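Local coordinates for protein aminoglycoside 3'-phosphotransferase AphA1-IAB (PDB 4FEU) that transfers phosphate from ATP to the 3'-hydroxyl group of kanamycin and related aminoglycosides, and thereby confers resistance to these antibiotics, at residues 39-44 with 54-59; 169-174 with 265-270; 195-200 with 213-218. All coordinates share one frame; numbering follows the deposited sequence.

Contact 1 of 3, residues 39-44 with 54-59. With 537 (2,6-dihydroanthra/1,9-cd/pyrazol-6-one), chain H.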
loop_
_atom_site.group_PDB
_atom_site.type_symbol
_atom_site.label_atom_id
_atom_site.label_comp_id
_atom_site.label_asym_id
_atom_site.label_seq_id
_atom_site.Cartn_x
_atom_site.Cartn_y
_atom_site.Cartn_z
ATOM N N ALA A 39 6.367 -11.680 4.120
ATOM C CA ALA A 39 7.368 -11.821 3.076
ATOM C C ALA A 39 8.782 -11.393 3.375
ATOM O O ALA A 39 9.008 -10.367 4.019
ATOM C CB ALA A 39 6.871 -11.201 1.784
ATOM N N THR A 40 9.750 -12.205 2.910
ATOM C CA THR A 40 11.150 -11.849 3.052
ATOM C C THR A 40 11.487 -10.996 1.837
ATOM O O THR A 40 11.183 -11.387 0.709
ATOM C CB THR A 40 12.068 -13.058 3.218
ATOM O OG1 THR A 40 11.620 -13.817 4.340
ATOM C CG2 THR A 40 13.524 -12.646 3.459
ATOM N N ILE A 41 12.027 -9.798 2.087
ATOM C CA ILE A 41 12.438 -8.866 1.047
ATOM C C ILE A 41 13.955 -8.793 1.059
ATOM O O ILE A 41 14.557 -8.511 2.091
ATOM C CB ILE A 41 11.775 -7.464 1.183
ATOM C CG1 ILE A 41 10.211 -7.564 1.173
ATOM C CG2 ILE A 41 12.288 -6.512 0.095
ATOM C CD1 ILE A 41 9.438 -6.298 1.609
ATOM N N TYR A 42 14.562 -9.090 -0.085
ATOM C CA TYR A 42 16.002 -8.972 -0.299
ATOM C C TYR A 42 16.232 -7.818 -1.261
ATOM O O TYR A 42 15.493 -7.685 -2.238
ATOM C CB TYR A 42 16.594 -10.254 -0.897
ATOM C CG TYR A 42 16.477 -11.462 -0.002
ATOM C CD1 TYR A 42 17.335 -11.639 1.079
ATOM C CD2 TYR A 42 15.537 -12.455 -0.259
ATOM C CE1 TYR A 42 17.232 -12.753 1.908
ATOM C CE2 TYR A 42 15.438 -13.583 0.551
ATOM C CZ TYR A 42 16.287 -13.730 1.636
ATOM O OH TYR A 42 16.176 -14.838 2.443
ATOM N N ARG A 43 17.229 -6.963 -0.957
ATOM C CA ARG A 43 17.667 -5.866 -1.817
ATOM C C ARG A 43 18.943 -6.357 -2.500
ATOM O O ARG A 43 19.818 -6.922 -1.839
ATOM C CB ARG A 43 17.898 -4.565 -1.037
ATOM C CG ARG A 43 18.013 -3.325 -1.945
ATOM C CD ARG A 43 18.216 -2.034 -1.174
ATOM N NE ARG A 43 19.357 -2.104 -0.252
ATOM C CZ ARG A 43 20.590 -1.663 -0.507
ATOM N NH1 ARG A 43 21.547 -1.792 0.402
ATOM N NH2 ARG A 43 20.874 -1.088 -1.668
ATOM N N LEU A 44 19.007 -6.210 -3.836
ATOM C CA LEU A 44 20.127 -6.660 -4.650
ATOM C C LEU A 44 20.785 -5.459 -5.238
ATOM O O LEU A 44 20.173 -4.702 -5.991
ATOM C CB LEU A 44 19.679 -7.690 -5.698
ATOM C CG LEU A 44 19.375 -9.083 -5.104
ATOM C CD1 LEU A 44 17.893 -9.265 -4.762
ATOM C CD2 LEU A 44 19.856 -10.170 -5.992
ATOM N N PHE A 54 14.820 -6.089 -6.326
ATOM C CA PHE A 54 14.208 -6.578 -5.099
ATOM C C PHE A 54 13.704 -7.974 -5.342
ATOM O O PHE A 54 13.195 -8.263 -6.420
ATOM C CB PHE A 54 13.081 -5.661 -4.574
ATOM C CG PHE A 54 13.583 -4.444 -3.835
ATOM C CD1 PHE A 54 13.956 -4.527 -2.503
ATOM C CD2 PHE A 54 13.719 -3.222 -4.483
ATOM C CE1 PHE A 54 14.440 -3.397 -1.821
ATOM C CE2 PHE A 54 14.200 -2.096 -3.801
ATOM C CZ PHE A 54 14.557 -2.189 -2.475
ATOM N N LEU A 55 13.895 -8.855 -4.368
ATOM C CA LEU A 55 13.403 -10.233 -4.413
ATOM C C LEU A 55 12.550 -10.443 -3.175
ATOM O O LEU A 55 13.020 -10.253 -2.057
ATOM C CB LEU A 55 14.551 -11.274 -4.514
ATOM C CG LEU A 55 14.178 -12.794 -4.519
ATOM C CD1 LEU A 55 13.313 -13.190 -5.722
ATOM C CD2 LEU A 55 15.421 -13.686 -4.464
ATOM N N LYS A 56 11.267 -10.706 -3.388
ATOM C CA LYS A 56 10.296 -11.013 -2.347
ATOM C C LYS A 56 10.138 -12.548 -2.299
ATOM O O LYS A 56 10.055 -13.185 -3.351
ATOM C CB LYS A 56 8.946 -10.384 -2.675
ATOM C CG LYS A 56 8.760 -8.974 -2.190
ATOM C CD LYS A 56 7.311 -8.799 -1.748
ATOM C CE LYS A 56 7.023 -7.428 -1.178
ATOM N NZ LYS A 56 6.064 -7.504 -0.031
ATOM N N HIS A 57 10.166 -13.142 -1.097
ATOM C CA HIS A 57 9.981 -14.583 -0.930
ATOM C C HIS A 57 8.885 -14.819 0.076
ATOM O O HIS A 57 8.916 -14.269 1.174
ATOM C CB HIS A 57 11.281 -15.305 -0.516
ATOM C CG HIS A 57 11.115 -16.784 -0.239
ATOM N ND1 HIS A 57 11.813 -17.413 0.783
ATOM C CD2 HIS A 57 10.329 -17.704 -0.849
ATOM C CE1 HIS A 57 11.434 -18.680 0.755
ATOM N NE2 HIS A 57 10.539 -18.903 -0.202
ATOM N N GLY A 58 7.906 -15.605 -0.325
ATOM C CA GLY A 58 6.784 -15.994 0.511
ATOM C C GLY A 58 6.745 -17.497 0.687
ATOM O O GLY A 58 6.783 -18.238 -0.296
ATOM N N LYS A 59 6.681 -17.942 1.943
ATOM C CA LYS A 59 6.610 -19.339 2.362
ATOM C C LYS A 59 5.181 -19.597 2.874
ATOM O O LYS A 59 4.575 -18.705 3.472
ATOM C CB LYS A 59 7.634 -19.556 3.488
ATOM C CG LYS A 59 8.106 -20.972 3.730
ATOM C CD LYS A 59 9.406 -20.900 4.530
ATOM C CE LYS A 59 9.745 -22.157 5.295
ATOM N NZ LYS A 59 10.941 -21.965 6.167
HETATM C C1 537 H . 10.065 -3.516 -5.554
HETATM C C2 537 H . 10.528 -2.202 -5.485
HETATM C C3 537 H . 10.755 -1.628 -4.237
HETATM C C4 537 H . 10.563 -2.400 -3.062
HETATM C C5 537 H . 10.031 -3.692 -3.143
HETATM C C6 537 H . 9.798 -4.252 -4.395
HETATM C C11 537 H . 11.501 0.160 -2.869
HETATM C C12 537 H . 12.008 1.430 -2.971
HETATM C C13 537 H . 12.290 2.123 -1.785
HETATM C C14 537 H . 12.068 1.462 -0.563
HETATM C C15 537 H . 11.562 0.144 -0.510
HETATM C C16 537 H . 11.327 -0.551 -1.697
HETATM C C20 537 H . 10.870 -1.875 -1.794
HETATM C C21 537 H . 11.257 -0.321 -4.130
HETATM O O22 537 H . 10.639 -2.555 -0.791
HETATM N N23 537 H . 11.622 0.683 -4.940
HETATM N N24 537 H . 12.068 1.661 -4.290
#
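Ile41 pairs with Lys56, and Arg43 with Phe54, on one face of an antiparallel beta hairpin, strands 40-45 and 53-59 of the five-stranded sheet in the kinase-like N-terminal lobe. The hairpin illustrates how one regular backbone ladder can carry two unlike faces. Thr40 with His57 and Tyr42 with Leu55 are the hydrogen-bonded pairs. The shortest of their four bonds is His57 N to Thr40 O, 2.7 Å. The longest is Leu55 N to Tyr42 O, 2.9 Å.

The tight part is built on the Phe54 ring. With CG beside the backbone N (chi1 -79°), the ring leans back toward strand 40-45, where aliphatic carbons close in obliquely: Arg43 CG comes to 3.6 Å from Phe54 CE1, and Ile41 CG2 to 3.7 Å from Phe54 CD1. The anthrapyrazolone inhibitor, also hydrogen-bonded to Ile102 O and so probably in the nucleotide pocket, covers one face of the Phe54 ring, its C4 atom 3.5 Å above the centre. Beyond these carbons Arg43 bends at chi3, its guanidinium leading away to a salt bridge with Glu52.

On the face of Thr40, Tyr42, Leu55 and His57 the paired side chains meet more loosely across the strands: Thr40 CB and His57 CB are 4.4 Å apart, Tyr42 CB and Leu55 CB 4.3 Å. Thr40, Tyr42 and His57 are partly exposed, while Leu55 is buried, its CB packed against Leu44 CD1. His57 stacks on Trp96 and is hydrogen-bonded to Asp94, while Tyr42 meets Trp29 edge-to-face.

Lys56, back on the first face, runs alongside Ile41. Its long, weak ion pair with Glu69 recalls the lysine-glutamate pair of protein kinases. Bent at chi2 and chi4, the chain brings Lys56 NZ to 3.9 Å from Ile41 CD1.

Contact 2 of 3, residues 169-174 with 265-270. With KAN (kanamycin a), chain G.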
loop_
_atom_site.group_PDB
_atom_site.type_symbol
_atom_site.label_atom_id
_atom_site.label_comp_id
_atom_site.label_asym_id
_atom_site.label_seq_id
_atom_site.Cartn_x
_atom_site.Cartn_y
_atom_site.Cartn_z
ATOM N N ASP A 169 -3.726 6.004 17.823
ATOM C CA ASP A 169 -3.851 6.543 19.186
ATOM C C ASP A 169 -5.259 6.510 19.786
ATOM O O ASP A 169 -5.403 6.054 20.918
ATOM C CB ASP A 169 -3.214 7.937 19.307
ATOM C CG ASP A 169 -1.714 8.009 19.032
ATOM O OD1 ASP A 169 -1.103 6.953 18.741
ATOM O OD2 ASP A 169 -1.152 9.119 19.113
ATOM N N GLU A 170 -6.300 6.912 19.011
ATOM C CA GLU A 170 -7.704 6.924 19.468
ATOM C C GLU A 170 -8.270 5.545 19.831
ATOM O O GLU A 170 -9.292 5.453 20.509
ATOM C CB GLU A 170 -8.633 7.697 18.500
ATOM C CG GLU A 170 -8.784 7.109 17.102
ATOM C CD GLU A 170 -7.785 7.566 16.055
ATOM O OE1 GLU A 170 -6.570 7.586 16.355
ATOM O OE2 GLU A 170 -8.212 7.841 14.910
ATOM N N ARG A 171 -7.579 4.485 19.400
ATOM C CA ARG A 171 -7.952 3.088 19.610
ATOM C C ARG A 171 -6.891 2.279 20.375
ATOM O O ARG A 171 -7.053 1.067 20.517
ATOM C CB ARG A 171 -8.260 2.425 18.259
ATOM C CG ARG A 171 -9.533 2.946 17.625
ATOM C CD ARG A 171 -9.698 2.444 16.216
ATOM N NE ARG A 171 -8.849 3.138 15.243
ATOM C CZ ARG A 171 -9.172 4.263 14.607
ATOM N NH1 ARG A 171 -10.312 4.882 14.873
ATOM N NH2 ARG A 171 -8.344 4.786 13.709
ATOM N N ASN A 172 -5.814 2.927 20.863
ATOM C CA ASN A 172 -4.765 2.194 21.575
ATOM C C ASN A 172 -5.204 1.782 22.967
ATOM O O ASN A 172 -5.748 2.600 23.710
ATOM C CB ASN A 172 -3.434 2.940 21.593
ATOM C CG ASN A 172 -2.287 2.053 22.009
ATOM O OD1 ASN A 172 -1.933 1.082 21.317
ATOM N ND2 ASN A 172 -1.714 2.344 23.169
ATOM N N GLY A 173 -4.998 0.502 23.274
ATOM C CA GLY A 173 -5.409 -0.119 24.528
ATOM C C GLY A 173 -6.737 -0.839 24.390
ATOM O O GLY A 173 -7.151 -1.579 25.290
ATOM N N TRP A 174 -7.414 -0.617 23.246
ATOM C CA TRP A 174 -8.703 -1.220 22.920
ATOM C C TRP A 174 -8.483 -2.684 22.541
ATOM O O TRP A 174 -7.567 -2.962 21.747
ATOM C CB TRP A 174 -9.324 -0.529 21.692
ATOM C CG TRP A 174 -9.903 0.846 21.870
ATOM C CD1 TRP A 174 -9.414 1.862 22.643
ATOM C CD2 TRP A 174 -10.976 1.407 21.104
ATOM N NE1 TRP A 174 -10.167 3.002 22.460
ATOM C CE2 TRP A 174 -11.131 2.751 21.517
ATOM C CE3 TRP A 174 -11.846 0.895 20.123
ATOM C CZ2 TRP A 174 -12.134 3.580 21.000
ATOM C CZ3 TRP A 174 -12.847 1.710 19.629
ATOM C CH2 TRP A 174 -12.979 3.037 20.055
ATOM N N HIS A 265 -12.405 3.104 7.190
ATOM C CA HIS A 265 -11.214 2.592 6.509
ATOM C C HIS A 265 -9.954 2.557 7.356
ATOM O O HIS A 265 -9.131 1.665 7.183
ATOM C CB HIS A 265 -11.011 3.251 5.122
ATOM C CG HIS A 265 -12.041 2.825 4.110
ATOM N ND1 HIS A 265 -13.215 3.550 3.917
ATOM C CD2 HIS A 265 -12.050 1.755 3.288
ATOM C CE1 HIS A 265 -13.878 2.928 2.951
ATOM N NE2 HIS A 265 -13.225 1.837 2.538
ATOM N N LEU A 266 -9.847 3.480 8.317
ATOM C CA LEU A 266 -8.760 3.564 9.287
ATOM C C LEU A 266 -8.903 2.411 10.288
ATOM O O LEU A 266 -7.917 1.774 10.658
ATOM C CB LEU A 266 -8.888 4.902 10.002
ATOM C CG LEU A 266 -7.862 5.978 9.741
ATOM C CD1 LEU A 266 -7.000 5.691 8.535
ATOM C CD2 LEU A 266 -8.494 7.335 9.769
HETATM N N MSE A 267 -10.137 2.118 10.693
HETATM C CA MSE A 267 -10.410 1.005 11.615
HETATM C C MSE A 267 -10.207 -0.352 10.918
HETATM O O MSE A 267 -9.642 -1.260 11.519
HETATM C CB MSE A 267 -11.810 1.126 12.232
HETATM C CG MSE A 267 -11.926 2.298 13.187
HETATM SE SE MSE A 267 -13.733 2.578 13.843
HETATM C CE MSE A 267 -13.617 1.391 15.381
ATOM N N LEU A 268 -10.626 -0.478 9.637
ATOM C CA LEU A 268 -10.419 -1.710 8.874
ATOM C C LEU A 268 -8.909 -2.018 8.712
ATOM O O LEU A 268 -8.526 -3.185 8.835
ATOM C CB LEU A 268 -11.128 -1.661 7.506
ATOM C CG LEU A 268 -10.966 -2.879 6.596
ATOM C CD1 LEU A 268 -11.591 -4.134 7.219
ATOM C CD2 LEU A 268 -11.554 -2.606 5.233
ATOM N N ASP A 269 -8.061 -0.969 8.501
ATOM C CA ASP A 269 -6.608 -1.128 8.358
ATOM C C ASP A 269 -5.904 -1.623 9.631
ATOM O O ASP A 269 -4.775 -2.093 9.534
ATOM C CB ASP A 269 -5.933 0.147 7.796
ATOM C CG ASP A 269 -4.580 -0.115 7.148
ATOM O OD1 ASP A 269 -4.493 -1.027 6.297
ATOM O OD2 ASP A 269 -3.624 0.613 7.460
ATOM N N GLU A 270 -6.593 -1.600 10.801
ATOM C CA GLU A 270 -6.041 -2.083 12.078
ATOM C C GLU A 270 -5.833 -3.589 12.098
ATOM O O GLU A 270 -4.991 -4.100 12.844
ATOM C CB GLU A 270 -6.948 -1.710 13.270
ATOM C CG GLU A 270 -7.233 -0.229 13.440
ATOM C CD GLU A 270 -6.090 0.624 13.942
ATOM O OE1 GLU A 270 -4.925 0.323 13.598
ATOM O OE2 GLU A 270 -6.363 1.615 14.655
HETATM C C1 KAN G . 1.575 -0.842 8.619
HETATM C C2 KAN G . 2.199 -0.706 7.203
HETATM C C3 KAN G . 1.704 -1.821 6.253
HETATM C C4 KAN G . 1.828 -3.203 6.879
HETATM C C5 KAN G . 1.223 -3.218 8.290
HETATM C C6 KAN G . 1.493 -4.589 8.940
HETATM C C7 KAN G . -2.267 1.297 11.603
HETATM C C8 KAN G . -0.792 1.667 11.731
HETATM C C9 KAN G . -0.118 1.281 10.389
HETATM C C10 KAN G . -0.331 -0.199 10.007
HETATM C C11 KAN G . -1.839 -0.505 10.063
HETATM C C12 KAN G . -2.387 -0.198 11.450
HETATM C C13 KAN G . 0.393 3.579 12.584
HETATM C C14 KAN G . 0.004 4.805 13.412
HETATM C C15 KAN G . -0.353 5.979 12.489
HETATM C C16 KAN G . 0.794 6.237 11.499
HETATM C C17 KAN G . 1.099 4.977 10.693
HETATM C C18 KAN G . 2.249 5.284 9.708
HETATM N N1 KAN G . 0.666 -4.700 10.152
HETATM N N2 KAN G . -2.128 -1.912 9.753
HETATM N N3 KAN G . -3.052 1.765 12.747
HETATM N N4 KAN G . -0.600 7.184 13.296
HETATM O O5 KAN G . 1.742 -2.174 9.137
HETATM O O6 KAN G . 1.874 0.581 6.655
HETATM O O7 KAN G . 2.427 -1.835 5.023
HETATM O O8 KAN G . 1.125 -4.125 6.035
HETATM O O9 KAN G . 0.171 -0.496 8.688
HETATM O O10 KAN G . 1.282 1.569 10.443
HETATM O O11 KAN G . -0.789 3.094 11.927
HETATM O O12 KAN G . 1.435 3.905 11.620
HETATM O O13 KAN G . -1.099 4.484 14.262
HETATM O O14 KAN G . 0.475 7.320 10.620
HETATM O O15 KAN G . 2.316 4.283 8.684
#
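Arg171 lays one face of its guanidinium against the side chain of Met267, a selenomethionine in this crystal, whose CG sits 3.3 Å above the guanidinium plane and toward its rim. CG of Glu170 covers the opposite face, and the flat group is thus held between two methylenes. Its edge takes the polar partners. Glu270 OE2 lies almost exactly in the guanidinium plane and accepts the N-H of Arg171 NE at 3.0 Å, nearly straight at 169°, through the anti lone pair that points away from the other carboxylate oxygen. The two planar groups are nevertheless turned 72° apart. Arg171 NH2 has further salt bridges, to Glu170 OE2 at 3.3 Å and to Asp168, while NH1 is hydrogen-bonded to Gln263.

This network ties the loop between helices 146-158 and 176-184 to helix 259-268 and the residues that follow it, in the C-terminal lobe of the aminoglycoside phosphotransferase fold, where it backs the antibiotic site. Glu270 bends at chi2 (-72°), which turns its carboxylate between Arg171 and the antibiotic: OE2 takes Arg171 and the backbone N of Asp168, whereas OE1 accepts the N3 amine of kanamycin at 2.5 Å, a length too short to be pressed. Arg171 is therefore a second-shell residue that positions a first-shell carboxylate, and its charge would be expected to favour the ionised form of Glu270. The neighbouring carbonyl, Asp269 O, receives the other amine of kanamycin's central ring, N2, at 2.7 Å.

Within the loop, a type II turn from Arg171 to Trp174 brings the indole back, with Arg171 CA 3.5 Å above one face of the Trp174 ring. Across the segments the contact beside the salt bridge is apolar and wider, Met267 CE approaching Trp174 CZ3 at 4.3 Å.

Contact 3 of 3, residues 195-200 with 213-218. With 537 (2,6-dihydroanthra/1,9-cd/pyrazol-6-one), chain H; KAN (kanamycin a), chain G.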
loop_
_atom_site.group_PDB
_atom_site.type_symbol
_atom_site.label_atom_id
_atom_site.label_comp_id
_atom_site.label_asym_id
_atom_site.label_seq_id
_atom_site.Cartn_x
_atom_site.Cartn_y
_atom_site.Cartn_z
ATOM N N VAL A 195 -10.509 1.938 -8.865
ATOM C CA VAL A 195 -9.317 1.079 -8.765
ATOM C C VAL A 195 -8.492 1.697 -7.638
ATOM O O VAL A 195 -8.203 2.905 -7.663
ATOM C CB VAL A 195 -8.489 1.034 -10.084
ATOM C CG1 VAL A 195 -7.214 0.212 -9.905
ATOM C CG2 VAL A 195 -9.326 0.507 -11.256
ATOM N N THR A 196 -8.135 0.873 -6.640
ATOM C CA THR A 196 -7.414 1.337 -5.476
ATOM C C THR A 196 -6.088 0.676 -5.336
ATOM O O THR A 196 -5.897 -0.428 -5.825
ATOM C CB THR A 196 -8.260 1.166 -4.179
ATOM O OG1 THR A 196 -8.524 -0.216 -3.920
ATOM C CG2 THR A 196 -9.554 1.973 -4.192
ATOM N N HIS A 197 -5.186 1.324 -4.602
ATOM C CA HIS A 197 -3.883 0.766 -4.270
ATOM C C HIS A 197 -4.032 -0.341 -3.174
ATOM O O HIS A 197 -3.501 -1.452 -3.324
ATOM C CB HIS A 197 -2.910 1.882 -3.832
ATOM C CG HIS A 197 -1.526 1.380 -3.624
ATOM N ND1 HIS A 197 -1.163 0.747 -2.457
ATOM C CD2 HIS A 197 -0.475 1.366 -4.470
ATOM C CE1 HIS A 197 0.099 0.389 -2.615
ATOM N NE2 HIS A 197 0.560 0.745 -3.805
ATOM N N GLY A 198 -4.709 0.005 -2.075
ATOM C CA GLY A 198 -4.910 -0.890 -0.938
ATOM C C GLY A 198 -4.109 -0.552 0.308
ATOM O O GLY A 198 -4.537 -0.850 1.432
ATOM N N ASP A 199 -2.944 0.078 0.104
ATOM C CA ASP A 199 -1.987 0.476 1.140
ATOM C C ASP A 199 -1.276 1.756 0.634
ATOM O O ASP A 199 -0.055 1.785 0.436
ATOM C CB ASP A 199 -0.989 -0.684 1.446
ATOM C CG ASP A 199 -0.261 -0.651 2.802
ATOM O OD1 ASP A 199 -0.526 0.275 3.616
ATOM O OD2 ASP A 199 0.535 -1.577 3.067
ATOM N N PHE A 200 -2.077 2.809 0.398
ATOM C CA PHE A 200 -1.575 4.083 -0.100
ATOM C C PHE A 200 -0.952 4.896 1.052
ATOM O O PHE A 200 -1.477 5.941 1.485
ATOM C CB PHE A 200 -2.675 4.847 -0.868
ATOM C CG PHE A 200 -2.150 5.798 -1.918
ATOM C CD1 PHE A 200 -1.797 5.339 -3.182
ATOM C CD2 PHE A 200 -2.014 7.154 -1.647
ATOM C CE1 PHE A 200 -1.319 6.218 -4.152
ATOM C CE2 PHE A 200 -1.563 8.039 -2.627
ATOM C CZ PHE A 200 -1.205 7.568 -3.866
ATOM N N ILE A 213 7.673 9.314 -8.731
ATOM C CA ILE A 213 7.938 8.450 -9.878
ATOM C C ILE A 213 7.258 7.066 -9.936
ATOM O O ILE A 213 7.305 6.433 -10.977
ATOM C CB ILE A 213 9.443 8.433 -10.278
ATOM C CG1 ILE A 213 10.316 7.738 -9.220
ATOM C CG2 ILE A 213 9.970 9.858 -10.615
ATOM C CD1 ILE A 213 11.552 7.158 -9.827
ATOM N N GLY A 214 6.628 6.625 -8.850
ATOM C CA GLY A 214 5.942 5.340 -8.838
ATOM C C GLY A 214 5.488 4.859 -7.483
ATOM O O GLY A 214 5.710 5.525 -6.479
ATOM N N CYS A 215 4.829 3.704 -7.458
ATOM C CA CYS A 215 4.351 3.086 -6.230
ATOM C C CYS A 215 4.717 1.642 -6.192
ATOM O O CYS A 215 4.936 1.018 -7.237
ATOM C CB CYS A 215 2.857 3.284 -6.019
ATOM S SG CYS A 215 1.838 2.528 -7.299
ATOM N N ILE A 216 4.830 1.128 -4.964
ATOM C CA ILE A 216 5.200 -0.239 -4.644
ATOM C C ILE A 216 4.127 -0.816 -3.717
ATOM O O ILE A 216 3.223 -0.081 -3.310
ATOM C CB ILE A 216 6.639 -0.258 -4.016
ATOM C CG1 ILE A 216 6.723 0.568 -2.700
ATOM C CG2 ILE A 216 7.699 0.215 -5.040
ATOM C CD1 ILE A 216 7.932 0.262 -1.771
ATOM N N ASP A 217 4.239 -2.115 -3.379
ATOM C CA ASP A 217 3.380 -2.853 -2.444
ATOM C C ASP A 217 1.938 -2.900 -2.931
ATOM O O ASP A 217 0.997 -2.489 -2.235
ATOM C CB ASP A 217 3.527 -2.275 -1.014
ATOM C CG ASP A 217 3.147 -3.193 0.130
ATOM O OD1 ASP A 217 2.712 -4.342 -0.142
ATOM O OD2 ASP A 217 3.258 -2.756 1.302
ATOM N N VAL A 218 1.776 -3.472 -4.128
ATOM C CA VAL A 218 0.497 -3.539 -4.843
ATOM C C VAL A 218 -0.359 -4.791 -4.607
ATOM O O VAL A 218 -1.356 -4.979 -5.320
ATOM C CB VAL A 218 0.669 -3.177 -6.353
ATOM C CG1 VAL A 218 1.360 -1.827 -6.524
ATOM C CG2 VAL A 218 1.411 -4.275 -7.105
HETATM C C1 537 H . 10.065 -3.516 -5.554
HETATM C C2 537 H . 10.528 -2.202 -5.485
HETATM C C3 537 H . 10.755 -1.628 -4.237
HETATM C C4 537 H . 10.563 -2.400 -3.062
HETATM C C5 537 H . 10.031 -3.692 -3.143
HETATM C C6 537 H . 9.798 -4.252 -4.395
HETATM C C11 537 H . 11.501 0.160 -2.869
HETATM C C12 537 H . 12.008 1.430 -2.971
HETATM C C13 537 H . 12.290 2.123 -1.785
HETATM C C14 537 H . 12.068 1.462 -0.563
HETATM C C15 537 H . 11.562 0.144 -0.510
HETATM C C16 537 H . 11.327 -0.551 -1.697
HETATM C C20 537 H . 10.870 -1.875 -1.794
HETATM C C21 537 H . 11.257 -0.321 -4.130
HETATM O O22 537 H . 10.639 -2.555 -0.791
HETATM N N23 537 H . 11.622 0.683 -4.940
HETATM N N24 537 H . 12.068 1.661 -4.290
HETATM C C1 KAN G . 1.575 -0.842 8.619
HETATM C C2 KAN G . 2.199 -0.706 7.203
HETATM C C3 KAN G . 1.704 -1.821 6.253
HETATM C C4 KAN G . 1.828 -3.203 6.879
HETATM C C5 KAN G . 1.223 -3.218 8.290
HETATM C C6 KAN G . 1.493 -4.589 8.940
HETATM C C7 KAN G . -2.267 1.297 11.603
HETATM C C8 KAN G . -0.792 1.667 11.731
HETATM C C9 KAN G . -0.118 1.281 10.389
HETATM C C10 KAN G . -0.331 -0.199 10.007
HETATM C C11 KAN G . -1.839 -0.505 10.063
HETATM C C12 KAN G . -2.387 -0.198 11.450
HETATM C C13 KAN G . 0.393 3.579 12.584
HETATM C C14 KAN G . 0.004 4.805 13.412
HETATM C C15 KAN G . -0.353 5.979 12.489
HETATM C C16 KAN G . 0.794 6.237 11.499
HETATM C C17 KAN G . 1.099 4.977 10.693
HETATM C C18 KAN G . 2.249 5.284 9.708
HETATM N N1 KAN G . 0.666 -4.700 10.152
HETATM N N2 KAN G . -2.128 -1.912 9.753
HETATM N N3 KAN G . -3.052 1.765 12.747
HETATM N N4 KAN G . -0.600 7.184 13.296
HETATM O O5 KAN G . 1.742 -2.174 9.137
HETATM O O6 KAN G . 1.874 0.581 6.655
HETATM O O7 KAN G . 2.427 -1.835 5.023
HETATM O O8 KAN G . 1.125 -4.125 6.035
HETATM O O9 KAN G . 0.171 -0.496 8.688
HETATM O O10 KAN G . 1.282 1.569 10.443
HETATM O O11 KAN G . -0.789 3.094 11.927
HETATM O O12 KAN G . 1.435 3.905 11.620
HETATM O O13 KAN G . -1.099 4.484 14.262
HETATM O O14 KAN G . 0.475 7.320 10.620
HETATM O O15 KAN G . 2.316 4.283 8.684
HETATM O O HOH W 1 -1.429 -3.020 -2.137
HETATM O O HOH W 2 0.345 -4.420 1.195
#
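The catalytic loop meets the end of strand 211-215 and the residues after it here, His197 and Asp199 on one side and Cys215 to Val218 on the other. The first carries the His-Gly-Asp sequence of aminoglycoside phosphotransferases, and Asp217 of the second probably corresponds to the Asp-Phe-Gly aspartate of protein kinases.

His197 is the link, a buried ring gripped at both nitrogens. Its NE2 donates to Ile216 O at 2.8 Å; that oxygen lies close to the ring plane, yet the bond is bent (134°) and the donor stands above the carbonyl plane. At the other nitrogen, ND1 accepts the backbone N of Asp199 at 3.2 Å, again in the ring plane. These two bonds fix the rotation of the imidazole and tether the loop that presents Asp199. With CG anti to its own N (chi1 -174°), the ring also brings its edge to Cys215, CD2 standing 3.8 Å from SG. One water bridges His197 O and Asp217 O.

Asp199, probably the proton acceptor, receives the 3'-hydroxyl of kanamycin, O7, at 2.7 Å on its OD2. The same atom is 3.5 Å from Asp217 OD2, two acceptors brought together without a bond. A second water donates to Asp217 OD1 at 2.7 Å and only weakly to Asp199 OD2. Ile216 points away from the catalytic loop, its CD1 packing 3.5 Å from C16 of the inhibitor.

Around this centre, helix 118-134 supplies Leu132 against His197 and Phe128 against Cys215. Asp229 of helix 227-237 accepts the backbone N-H groups of His197 and Gly198, and strand 205-208 flanks the second segment, Leu205 touching Cys215 and Ile206 touching Ile216.

How the contacts relate
The three contacts are spread from the inhibitor, which probably marks the nucleotide pocket, to the kanamycin site. Contact 3 is the middle term: it shares the inhibitor with contact 1 and kanamycin with contact 2, and its nearest atoms are about 5 Å from those of each, although neither pair touches. Contacts 1 and 2 stand about 28 Å apart between centres, one in each lobe. From the probable proton acceptor Asp199 in contact 3, the side chain of Lys56 is about 9 Å away and that of Leu266 about 10 Å. In sequence, contact 1 closes first, and contact 3 is nested within the loop that contact 2 closes.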